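Local coordinates for putative oxidoreductase YfjR (Streptomyces aurantiacus, PDB 4OQZ), which acts as an S-selective imine reductase, a Rossmann-fold enzyme that probably uses NADPH to reduce its substrates, at residues M17-Y26 and R145-G153; A50-A58 and V75-R86. One frame throughout, in Å; residues are numbered along the deposited sequence.

Contact 1 of 2, residues M17-Y26 and R145-G153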
ATOM      1  N   MET A  17      13.907  20.798  13.494  1.00 46.28           N
ATOM      2  CA  MET A  17      15.055  20.183  14.194  1.00 47.24           C
ATOM      3  C   MET A  17      15.678  21.194  15.176  1.00 53.00           C
ATOM      4  O   MET A  17      15.782  20.904  16.371  1.00 55.36           O
ATOM      5  CB  MET A  17      16.119  19.650  13.189  1.00 49.66           C
ATOM      6  CG  MET A  17      15.622  18.465  12.389  1.00 51.42           C
ATOM      7  SD  MET A  17      16.690  17.980  11.008  1.00 55.72           S
ATOM      8  CE  MET A  17      15.526  16.879  10.110  1.00 49.89           C
ATOM      9  N   ALA A  18      16.022  22.394  14.695  1.00 48.24           N
ATOM     10  CA  ALA A  18      16.534  23.480  15.545  1.00 50.74           C
ATOM     11  C   ALA A  18      15.621  23.824  16.750  1.00 55.53           C
ATOM     12  O   ALA A  18      16.123  23.975  17.860  1.00 57.88           O
ATOM     13  CB  ALA A  18      16.810  24.710  14.714  1.00 53.36           C
ATOM     14  N   ALA A  19      14.298  23.902  16.542  1.00 51.77           N
ATOM     15  CA  ALA A  19      13.309  24.194  17.591  1.00 53.14           C
ATOM     16  C   ALA A  19      13.269  23.063  18.649  1.00 54.03           C
ATOM     17  O   ALA A  19      13.157  23.357  19.841  1.00 55.24           O
ATOM     18  CB  ALA A  19      11.924  24.388  16.972  1.00 53.73           C
ATOM     19  N   ALA A  20      13.390  21.784  18.214  1.00 46.95           N
ATOM     20  CA  ALA A  20      13.474  20.619  19.103  1.00 46.56           C
ATOM     21  C   ALA A  20      14.775  20.724  19.932  1.00 51.48           C
ATOM     22  O   ALA A  20      14.730  20.539  21.153  1.00 53.46           O
ATOM     23  CB  ALA A  20      13.478  19.345  18.287  1.00 45.89           C
ATOM     24  N   TYR A  21      15.907  21.118  19.285  1.00 44.99           N
ATOM     25  CA  TYR A  21      17.154  21.338  20.022  1.00 47.58           C
ATOM     26  C   TYR A  21      17.045  22.482  21.033  1.00 56.23           C
ATOM     27  O   TYR A  21      17.462  22.314  22.176  1.00 58.70           O
ATOM     28  CB  TYR A  21      18.368  21.496  19.082  1.00 47.27           C
ATOM     29  CG  TYR A  21      18.875  20.185  18.533  1.00 45.08           C
ATOM     30  CD1 TYR A  21      19.524  19.263  19.352  1.00 47.25           C
ATOM     31  CD2 TYR A  21      18.727  19.866  17.185  1.00 44.14           C
ATOM     32  CE1 TYR A  21      19.984  18.040  18.850  1.00 44.66           C
ATOM     33  CE2 TYR A  21      19.190  18.654  16.672  1.00 43.91           C
ATOM     34  CZ  TYR A  21      19.804  17.736  17.511  1.00 48.59           C
ATOM     35  OH  TYR A  21      20.261  16.541  16.999  1.00 47.58           O
ATOM     36  N   LEU A  22      16.432  23.622  20.646  1.00 54.97           N
ATOM     37  CA  LEU A  22      16.222  24.744  21.558  1.00 57.05           C
ATOM     38  C   LEU A  22      15.296  24.348  22.731  1.00 62.39           C
ATOM     39  O   LEU A  22      15.578  24.711  23.873  1.00 65.63           O
ATOM     40  CB  LEU A  22      15.649  25.968  20.820  1.00 58.57           C
ATOM     41  CG  LEU A  22      16.546  26.684  19.806  1.00 63.10           C
ATOM     42  CD1 LEU A  22      15.726  27.644  18.962  1.00 64.49           C
ATOM     43  CD2 LEU A  22      17.693  27.410  20.488  1.00 66.00           C
ATOM     44  N   ASP A  23      14.241  23.562  22.449  1.00 56.12           N
ATOM     45  CA  ASP A  23      13.281  23.063  23.456  1.00 59.13           C
ATOM     46  C   ASP A  23      13.957  22.192  24.521  1.00 64.38           C
ATOM     47  O   ASP A  23      13.457  22.112  25.644  1.00 65.92           O
ATOM     48  CB  ASP A  23      12.178  22.216  22.785  1.00 58.35           C
ATOM     49  CG  ASP A  23      11.073  22.970  22.066  1.00 70.80           C
ATOM     50  OD1 ASP A  23      10.874  24.173  22.371  1.00 73.33           O
ATOM     51  OD2 ASP A  23      10.368  22.337  21.233  1.00 71.61           O
ATOM     52  N   ARG A  24      15.054  21.493  24.134  1.00 57.89           N
ATOM     53  CA  ARG A  24      15.818  20.615  25.014  1.00 58.01           C
ATOM     54  C   ARG A  24      17.014  21.285  25.705  1.00 66.25           C
ATOM     55  O   ARG A  24      17.768  20.610  26.408  1.00 68.35           O
ATOM     56  CB  ARG A  24      16.201  19.330  24.285  1.00 54.56           C
ATOM     57  CG  ARG A  24      15.208  18.221  24.576  1.00 68.55           C
ATOM     58  CD  ARG A  24      14.791  17.485  23.324  1.00 80.27           C
ATOM     59  NE  ARG A  24      13.507  16.807  23.511  1.00 89.19           N
ATOM     60  CZ  ARG A  24      12.762  16.312  22.526  1.00105.06           C
ATOM     61  NH1 ARG A  24      13.162  16.414  21.263  1.00 88.33           N
ATOM     62  NH2 ARG A  24      11.608  15.713  22.795  1.00 96.10           N
ATOM     63  N   GLY A  25      17.135  22.605  25.553  1.00 64.08           N
ATOM     64  CA  GLY A  25      18.179  23.401  26.183  1.00 66.80           C
ATOM     65  C   GLY A  25      19.492  23.459  25.437  1.00 69.50           C
ATOM     66  O   GLY A  25      20.504  23.879  26.008  1.00 71.61           O
ATOM     67  N   TYR A  26      19.496  23.048  24.161  1.00 62.48           N
ATOM     68  CA  TYR A  26      20.740  23.076  23.383  1.00 61.01           C
ATOM     69  C   TYR A  26      21.091  24.479  22.939  1.00 67.19           C
ATOM     70  O   TYR A  26      20.237  25.233  22.480  1.00 65.39           O
ATOM     71  CB  TYR A  26      20.651  22.180  22.135  1.00 58.31           C
ATOM     72  CG  TYR A  26      20.790  20.698  22.381  1.00 56.84           C
ATOM     73  CD1 TYR A  26      19.726  19.952  22.892  1.00 58.14           C
ATOM     74  CD2 TYR A  26      21.930  20.013  21.986  1.00 57.16           C
ATOM     75  CE1 TYR A  26      19.827  18.571  23.064  1.00 57.26           C
ATOM     76  CE2 TYR A  26      22.041  18.632  22.144  1.00 56.60           C
ATOM     77  CZ  TYR A  26      20.993  17.917  22.699  1.00 63.66           C
ATOM     78  OH  TYR A  26      21.114  16.560  22.882  1.00 63.31           O
ATOM     79  N   ARG A 145      24.311   9.548  19.699  1.00 48.17           N
ATOM     80  CA  ARG A 145      22.959   8.951  19.719  1.00 45.60           C
ATOM     81  C   ARG A 145      21.898   9.779  20.499  1.00 46.85           C
ATOM     82  O   ARG A 145      20.799  10.001  19.972  1.00 43.22           O
ATOM     83  CB  ARG A 145      23.029   7.506  20.214  1.00 44.95           C
ATOM     84  CG  ARG A 145      21.710   6.799  20.175  1.00 46.09           C
ATOM     85  CD  ARG A 145      21.937   5.328  20.306  1.00 49.29           C
ATOM     86  NE  ARG A 145      20.708   4.607  20.014  1.00 50.22           N
ATOM     87  CZ  ARG A 145      20.619   3.289  19.936  1.00 60.78           C
ATOM     88  NH1 ARG A 145      21.700   2.531  20.102  1.00 53.17           N
ATOM     89  NH2 ARG A 145      19.453   2.715  19.671  1.00 43.32           N
ATOM     90  N   ALA A 146      22.226  10.205  21.741  1.00 44.46           N
ATOM     91  CA  ALA A 146      21.351  11.050  22.584  1.00 43.99           C
ATOM     92  C   ALA A 146      20.934  12.341  21.856  1.00 46.36           C
ATOM     93  O   ALA A 146      19.779  12.744  21.973  1.00 45.20           O
ATOM     94  CB  ALA A 146      22.028  11.386  23.913  1.00 47.02           C
ATOM     95  N   ALA A 147      21.857  12.956  21.078  1.00 41.30           N
ATOM     96  CA  ALA A 147      21.582  14.157  20.291  1.00 40.14           C
ATOM     97  C   ALA A 147      20.705  13.858  19.077  1.00 43.95           C
ATOM     98  O   ALA A 147      19.832  14.648  18.763  1.00 44.46           O
ATOM     99  CB  ALA A 147      22.881  14.813  19.855  1.00 41.95           C
ATOM    100  N   LEU A 148      20.896  12.712  18.415  1.00 40.11           N
ATOM    101  CA  LEU A 148      20.065  12.326  17.272  1.00 38.28           C
ATOM    102  C   LEU A 148      18.660  11.951  17.742  1.00 41.44           C
ATOM    103  O   LEU A 148      17.712  12.099  16.968  1.00 40.48           O
ATOM    104  CB  LEU A 148      20.710  11.165  16.490  1.00 39.13           C
ATOM    105  CG  LEU A 148      22.149  11.389  16.053  1.00 46.12           C
ATOM    106  CD1 LEU A 148      22.785  10.086  15.627  1.00 47.59           C
ATOM    107  CD2 LEU A 148      22.245  12.487  14.989  1.00 47.99           C
ATOM    108  N   GLU A 149      18.510  11.555  19.034  1.00 38.49           N
ATOM    109  CA  GLU A 149      17.208  11.224  19.628  1.00 38.55           C
ATOM    110  C   GLU A 149      16.329  12.491  19.790  1.00 43.48           C
ATOM    111  O   GLU A 149      15.111  12.381  20.021  1.00 41.77           O
ATOM    112  CB  GLU A 149      17.361  10.503  20.973  1.00 41.59           C
ATOM    113  CG  GLU A 149      17.813   9.059  20.818  1.00 51.92           C
ATOM    114  CD  GLU A 149      18.042   8.317  22.119  1.00 58.78           C
ATOM    115  OE1 GLU A 149      18.146   8.959  23.188  1.00 49.13           O
ATOM    116  OE2 GLU A 149      18.116   7.072  22.063  1.00 45.21           O
ATOM    117  N   VAL A 150      16.953  13.677  19.646  1.00 39.50           N
ATOM    118  CA  VAL A 150      16.247  14.953  19.719  1.00 39.92           C
ATOM    119  C   VAL A 150      15.450  15.095  18.422  1.00 45.02           C
ATOM    120  O   VAL A 150      14.289  15.510  18.493  1.00 44.89           O
ATOM    121  CB  VAL A 150      17.172  16.155  20.029  1.00 44.22           C
ATOM    122  CG1 VAL A 150      16.413  17.485  19.983  1.00 44.47           C
ATOM    123  CG2 VAL A 150      17.852  15.981  21.379  1.00 45.70           C
ATOM    124  N   ILE A 151      16.044  14.692  17.264  1.00 41.25           N
ATOM    125  CA  ILE A 151      15.399  14.706  15.937  1.00 41.39           C
ATOM    126  C   ILE A 151      14.169  13.770  15.942  1.00 42.85           C
ATOM    127  O   ILE A 151      13.067  14.238  15.660  1.00 42.70           O
ATOM    128  CB  ILE A 151      16.398  14.399  14.783  1.00 45.66           C
ATOM    129  CG1 ILE A 151      17.412  15.564  14.623  1.00 47.78           C
ATOM    130  CG2 ILE A 151      15.668  14.130  13.452  1.00 45.11           C
ATOM    131  CD1 ILE A 151      18.830  15.075  14.051  1.00 47.19           C
ATOM    132  N   THR A 152      14.360  12.475  16.257  1.00 36.86           N
ATOM    133  CA  THR A 152      13.284  11.478  16.396  1.00 35.45           C
ATOM    134  C   THR A 152      13.622  10.576  17.587  1.00 40.86           C
ATOM    135  O   THR A 152      14.770  10.162  17.716  1.00 41.69           O
ATOM    136  CB  THR A 152      13.110  10.640  15.118  1.00 42.29           C
ATOM    137  OG1 THR A 152      14.334   9.992  14.802  1.00 44.01           O
ATOM    138  CG2 THR A 152      12.602  11.438  13.931  1.00 36.26           C
ATOM    139  N   GLY A 153      12.633  10.273  18.435  1.00 36.40           N
ATOM    140  CA  GLY A 153      12.811   9.459  19.643  1.00 38.65           C
ATOM    141  C   GLY A 153      13.501   8.120  19.413  1.00 43.92           C
ATOM    142  O   GLY A 153      14.299   7.677  20.245  1.00 42.10           O
TER
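Met-17, on helix 12-23, which follows a probable Rossmann-type glycine-rich turn, lays its CG against Ile-151 CG1, 4.1 Å away. One turn on, Ala-20 CB sits 3.9 Å from Val-150 CG1. Tyr-21 makes the hydrogen bond of the contact. With its CG beside the backbone N (chi1 -78°), the ring extends past Val-150, whose CG1 makes a CH-pi contact over one face, 3.8 Å from the centroid. The Tyr-21 OH then donates to Ala-147 O at 2.6 Å, arriving 58° out of the carbonyl plane, while Val-150 N meets the same oxygen from the opposite face. Arg-24, just past the helix, runs alongside Val-150: its CD touches CG1, NH1 comes within 3.1 Å of Val-150 O, and NH2 bonds to Gly-126 O. Gly-25 completes a Schellman motif and turns the chain so that Tyr-26 can slide past Val-150, its CE1 3.7 Å from CG2, with Tyr-21 CD1 over the face of the Tyr-26 ring. Segments 17-23 and 145-151 cross at 119°. Val-150 is wedged by both branches, CG1 against Ala-20 and Tyr-21, CG2 against Tyr-26, and Ala-147 O takes a side-chain donor, the Tyr-21 hydroxyl, besides backbone Val-150 N.

Contact 2 of 2, residues A50-A58 and V75-R86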
ATOM      1  N   ALA A  50      27.301  33.943  10.009  1.00 91.84           N
ATOM      2  CA  ALA A  50      27.337  34.764   8.803  1.00 94.67           C
ATOM      3  C   ALA A  50      27.752  33.938   7.590  1.00 96.56           C
ATOM      4  O   ALA A  50      27.474  34.335   6.455  1.00 98.83           O
ATOM      5  CB  ALA A  50      28.253  35.949   8.993  1.00100.84           C
ATOM      6  N   THR A  51      28.396  32.771   7.830  1.00 88.85           N
ATOM      7  CA  THR A  51      28.895  31.861   6.794  1.00 87.66           C
ATOM      8  C   THR A  51      28.805  30.398   7.267  1.00 87.34           C
ATOM      9  O   THR A  51      28.804  30.162   8.481  1.00 83.65           O
ATOM     10  CB  THR A  51      30.396  32.132   6.504  1.00 95.33           C
ATOM     11  OG1 THR A  51      31.184  31.671   7.605  1.00 90.13           O
ATOM     12  CG2 THR A  51      30.713  33.591   6.147  1.00 98.29           C
ATOM     13  N   PRO A  52      28.872  29.408   6.330  1.00 84.17           N
ATOM     14  CA  PRO A  52      28.914  27.992   6.736  1.00 79.83           C
ATOM     15  C   PRO A  52      30.142  27.614   7.581  1.00 82.48           C
ATOM     16  O   PRO A  52      30.037  26.746   8.440  1.00 78.99           O
ATOM     17  CB  PRO A  52      28.945  27.251   5.394  1.00 81.81           C
ATOM     18  CG  PRO A  52      28.379  28.207   4.407  1.00 89.14           C
ATOM     19  CD  PRO A  52      28.910  29.527   4.856  1.00 88.85           C
ATOM     20  N   GLU A  53      31.299  28.270   7.346  1.00 83.20           N
ATOM     21  CA  GLU A  53      32.560  28.051   8.072  1.00 83.04           C
ATOM     22  C   GLU A  53      32.364  28.200   9.585  1.00 81.54           C
ATOM     23  O   GLU A  53      32.694  27.281  10.340  1.00 79.80           O
ATOM     24  CB  GLU A  53      33.629  29.048   7.604  1.00 89.79           C
ATOM     25  CG  GLU A  53      34.103  28.852   6.177  1.00107.70           C
ATOM     26  CD  GLU A  53      33.263  29.530   5.110  1.00129.74           C
ATOM     27  OE1 GLU A  53      33.749  30.523   4.517  1.00138.80           O
ATOM     28  OE2 GLU A  53      32.129  29.059   4.856  1.00 99.67           O
ATOM     29  N   GLN A  54      31.780  29.349  10.005  1.00 75.55           N
ATOM     30  CA  GLN A  54      31.512  29.718  11.394  1.00 74.88           C
ATOM     31  C   GLN A  54      30.463  28.804  12.001  1.00 79.96           C
ATOM     32  O   GLN A  54      30.584  28.439  13.172  1.00 79.77           O
ATOM     33  CB  GLN A  54      31.083  31.186  11.489  1.00 78.63           C
ATOM     34  CG  GLN A  54      32.198  32.166  11.096  1.00 84.48           C
ATOM     35  CD  GLN A  54      33.238  32.370  12.174  1.00 97.64           C
ATOM     36  OE1 GLN A  54      32.913  32.675  13.330  1.00 95.74           O
ATOM     37  NE2 GLN A  54      34.519  32.282  11.799  1.00 81.42           N
ATOM     38  N   ALA A  55      29.463  28.395  11.194  1.00 76.02           N
ATOM     39  CA  ALA A  55      28.423  27.453  11.624  1.00 72.78           C
ATOM     40  C   ALA A  55      29.073  26.101  11.969  1.00 74.49           C
ATOM     41  O   ALA A  55      28.768  25.562  13.029  1.00 74.79           O
ATOM     42  CB  ALA A  55      27.379  27.281  10.532  1.00 71.81           C
ATOM     43  N   LEU A  56      30.005  25.601  11.117  1.00 70.81           N
ATOM     44  CA  LEU A  56      30.731  24.323  11.286  1.00 69.91           C
ATOM     45  C   LEU A  56      31.683  24.298  12.482  1.00 73.85           C
ATOM     46  O   LEU A  56      31.612  23.385  13.301  1.00 71.19           O
ATOM     47  CB  LEU A  56      31.548  23.956  10.026  1.00 72.04           C
ATOM     48  CG  LEU A  56      30.788  23.648   8.748  1.00 75.68           C
ATOM     49  CD1 LEU A  56      31.672  23.848   7.554  1.00 78.49           C
ATOM     50  CD2 LEU A  56      30.233  22.256   8.754  1.00 74.99           C
ATOM     51  N   SER A  57      32.586  25.285  12.571  1.00 72.39           N
ATOM     52  CA  SER A  57      33.573  25.344  13.647  1.00 74.47           C
ATOM     53  C   SER A  57      33.018  25.633  15.053  1.00 79.11           C
ATOM     54  O   SER A  57      33.756  25.507  16.035  1.00 80.51           O
ATOM     55  CB  SER A  57      34.748  26.254  13.275  1.00 80.22           C
ATOM     56  OG  SER A  57      34.323  27.471  12.684  1.00 89.65           O
ATOM     57  N   ALA A  58      31.715  25.954  15.158  1.00 75.00           N
ATOM     58  CA  ALA A  58      31.063  26.242  16.435  1.00 74.33           C
ATOM     59  C   ALA A  58      30.800  24.975  17.262  1.00 74.94           C
ATOM     60  O   ALA A  58      30.631  25.084  18.484  1.00 74.49           O
ATOM     61  CB  ALA A  58      29.752  26.988  16.202  1.00 74.44           C
ATOM     62  N   VAL A  75      27.765  24.209   0.212  1.00 88.70           N
ATOM     63  CA  VAL A  75      27.976  24.670   1.591  1.00 87.16           C
ATOM     64  C   VAL A  75      29.472  24.512   1.940  1.00 94.47           C
ATOM     65  O   VAL A  75      30.123  25.472   2.357  1.00 96.08           O
ATOM     66  CB  VAL A  75      27.029  23.941   2.589  1.00 85.89           C
ATOM     67  CG1 VAL A  75      27.517  24.051   4.032  1.00 84.51           C
ATOM     68  CG2 VAL A  75      25.602  24.466   2.470  1.00 84.25           C
ATOM     69  N   LEU A  76      30.017  23.321   1.670  1.00 91.91           N
ATOM     70  CA  LEU A  76      31.409  22.958   1.922  1.00 94.11           C
ATOM     71  C   LEU A  76      32.427  23.655   1.004  1.00104.31           C
ATOM     72  O   LEU A  76      33.615  23.646   1.324  1.00106.50           O
ATOM     73  CB  LEU A  76      31.560  21.425   1.870  1.00 92.05           C
ATOM     74  CG  LEU A  76      31.251  20.635   3.167  1.00 92.31           C
ATOM     75  CD1 LEU A  76      29.774  20.639   3.514  1.00 90.80           C
ATOM     76  CD2 LEU A  76      31.721  19.204   3.048  1.00 91.82           C
ATOM     77  N   GLU A  77      31.968  24.285  -0.104  1.00103.73           N
ATOM     78  CA  GLU A  77      32.806  24.977  -1.094  1.00109.14           C
ATOM     79  C   GLU A  77      33.547  26.229  -0.568  1.00117.54           C
ATOM     80  O   GLU A  77      33.209  27.364  -0.927  1.00121.28           O
ATOM     81  CB  GLU A  77      32.004  25.281  -2.374  1.00111.96           C
ATOM     82  CG  GLU A  77      32.800  25.066  -3.650  1.00127.79           C
ATOM     83  CD  GLU A  77      32.663  26.133  -4.722  1.00153.97           C
ATOM     84  OE1 GLU A  77      31.628  26.837  -4.744  1.00149.20           O
ATOM     85  OE2 GLU A  77      33.590  26.250  -5.557  1.00151.31           O
ATOM     86  N   GLY A  78      34.589  25.996   0.230  1.00113.15           N
ATOM     87  CA  GLY A  78      35.423  27.037   0.831  1.00115.23           C
ATOM     88  C   GLY A  78      35.523  26.920   2.341  1.00113.74           C
ATOM     89  O   GLY A  78      36.293  27.647   2.976  1.00116.30           O
ATOM     90  N   ALA A  79      34.744  25.993   2.916  1.00102.65           N
ATOM     91  CA  ALA A  79      34.668  25.703   4.348  1.00 98.17           C
ATOM     92  C   ALA A  79      35.556  24.506   4.748  1.00 98.11           C
ATOM     93  O   ALA A  79      35.577  24.106   5.917  1.00 95.46           O
ATOM     94  CB  ALA A  79      33.216  25.441   4.728  1.00 94.24           C
ATOM     95  N   GLU A  80      36.294  23.964   3.758  1.00 93.51           N
ATOM     96  CA  GLU A  80      37.214  22.820   3.790  1.00 92.60           C
ATOM     97  C   GLU A  80      37.779  22.436   5.166  1.00 93.68           C
ATOM     98  O   GLU A  80      37.439  21.370   5.677  1.00 91.17           O
ATOM     99  CB  GLU A  80      38.352  23.016   2.764  1.00 98.91           C
ATOM    100  CG  GLU A  80      37.968  23.788   1.504  1.00108.08           C
ATOM    101  CD  GLU A  80      36.980  23.128   0.557  1.00115.47           C
ATOM    102  OE1 GLU A  80      37.006  21.884   0.427  1.00101.39           O
ATOM    103  OE2 GLU A  80      36.216  23.866  -0.104  1.00107.56           O
ATOM    104  N   GLU A  81      38.603  23.316   5.769  1.00 91.03           N
ATOM    105  CA  GLU A  81      39.256  23.121   7.071  1.00 90.14           C
ATOM    106  C   GLU A  81      38.293  22.962   8.270  1.00 88.60           C
ATOM    107  O   GLU A  81      38.658  22.321   9.256  1.00 87.21           O
ATOM    108  CB  GLU A  81      40.276  24.241   7.356  1.00 95.79           C
ATOM    109  CG  GLU A  81      41.492  24.249   6.440  1.00113.62           C
ATOM    110  CD  GLU A  81      41.424  25.226   5.282  1.00142.14           C
ATOM    111  OE1 GLU A  81      41.560  24.777   4.120  1.00141.36           O
ATOM    112  OE2 GLU A  81      41.251  26.441   5.533  1.00138.53           O
ATOM    113  N   ALA A  82      37.082  23.536   8.204  1.00 82.30           N
ATOM    114  CA  ALA A  82      36.142  23.413   9.322  1.00 78.18           C
ATOM    115  C   ALA A  82      35.531  22.014   9.433  1.00 78.45           C
ATOM    116  O   ALA A  82      34.914  21.706  10.449  1.00 75.05           O
ATOM    117  CB  ALA A  82      35.057  24.468   9.227  1.00 77.81           C
ATOM    118  N   VAL A  83      35.703  21.177   8.401  1.00 75.71           N
ATOM    119  CA  VAL A  83      35.188  19.804   8.374  1.00 73.01           C
ATOM    120  C   VAL A  83      35.995  18.878   9.307  1.00 74.62           C
ATOM    121  O   VAL A  83      35.394  18.019   9.947  1.00 69.69           O
ATOM    122  CB  VAL A  83      35.028  19.241   6.926  1.00 78.41           C
ATOM    123  CG1 VAL A  83      34.388  17.856   6.929  1.00 75.12           C
ATOM    124  CG2 VAL A  83      34.194  20.191   6.061  1.00 78.76           C
ATOM    125  N   ALA A  84      37.337  19.079   9.420  1.00 73.34           N
ATOM    126  CA  ALA A  84      38.213  18.241  10.261  1.00 74.38           C
ATOM    127  C   ALA A  84      37.803  18.118  11.749  1.00 78.16           C
ATOM    128  O   ALA A  84      37.545  19.130  12.413  1.00 77.23           O
ATOM    129  CB  ALA A  84      39.671  18.682  10.128  1.00 79.43           C
ATOM    130  N   GLY A  85      37.743  16.869  12.231  1.00 75.57           N
ATOM    131  CA  GLY A  85      37.362  16.523  13.600  1.00 75.68           C
ATOM    132  C   GLY A  85      35.889  16.744  13.927  1.00 81.02           C
ATOM    133  O   GLY A  85      35.521  16.901  15.098  1.00 81.15           O
ATOM    134  N   ARG A  86      35.032  16.796  12.898  1.00 76.90           N
ATOM    135  CA  ARG A  86      33.599  17.031  13.092  1.00 73.50           C
ATOM    136  C   ARG A  86      32.767  15.892  12.565  1.00 74.03           C
ATOM    137  O   ARG A  86      33.156  15.229  11.595  1.00 73.85           O
ATOM    138  CB  ARG A  86      33.138  18.349  12.446  1.00 75.57           C
ATOM    139  CG  ARG A  86      34.130  19.488  12.615  1.00 88.41           C
ATOM    140  CD  ARG A  86      33.478  20.776  13.016  1.00 92.45           C
ATOM    141  NE  ARG A  86      33.642  21.035  14.443  1.00 96.97           N
ATOM    142  CZ  ARG A  86      34.653  21.708  14.979  1.00105.24           C
ATOM    143  NH1 ARG A  86      35.614  22.202  14.207  1.00 94.90           N
ATOM    144  NH2 ARG A  86      34.710  21.895  16.290  1.00 90.34           N
TER
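Leu-56 carries its CG beside the backbone N (chi1 -65°), and with an extended chi2 this brings CD1 to Ala-79 CB at 3.6 Å; Arg-86, bent at chi2 and again at chi3 (102°), folds back over Leu-56 and Ser-57. This is a corner of the Rossmann domain, where helix 52-57, leading into strand 61-64, lies against the irregular loop joining helix 69-75 to strand 87-90. Pro-52, in the first turn, rests its CB on Val-75 CG1 at 3.8 Å, and Trp-31 of the sheet touches both residues. Glu-53 CG packs 3.7 Å from Ala-79 CA, and the bend at chi2 brings OE2 alongside the methyl of Ala-79. Leu-56 covers Ala-79 and Ala-82: its CB meets Ala-82 CB at 3.6 Å, and on its inner side it reaches Ile-8. No hydrogen bond links the two segments. Arg-86 CD presses to 3.2 Å from Leu-56 O, yet NE is poorly angled for that oxygen and gives its bond to Asn-59 O instead. Ser-57 CA lies over one face of the guanidinium, toward its rim. With only a methyl at Arg-86, as in an alanine, Asn-59 O would probably lose its NE donor and a gap would open beside Leu-56 O and Ser-57. Ala-82 O, buried by the contact, lies at the edge of that guanidinium but has no hydrogen-bond partner in the model. Ser-57 OG turns back on its own helix and donates to Glu-53 O at 2.9 Å, from 38° above the carbonyl plane, on an oxygen that already accepts Ser-57 N.

Both contacts belong to the same Rossmann domain, and both segments of contact 2 fall in the chain between the two segments of contact 1. Their centres are about 21 Å apart and they do not touch. Strand 27-31 lies between them: Val-28 and Leu-30 face helix 12-23 of contact 1, whereas Thr-29 and Trp-31 face segment 50-58 of contact 2, as alternating residues of one strand should. Contact 1 is the more buried, joining two helices far apart in sequence through aromatic rings and a phenolic hydrogen bond. Contact 2, farther from the centre of the chain, joins near neighbours in sequence through small apolar groups, with its polar bonds made within each segment or to residues beyond.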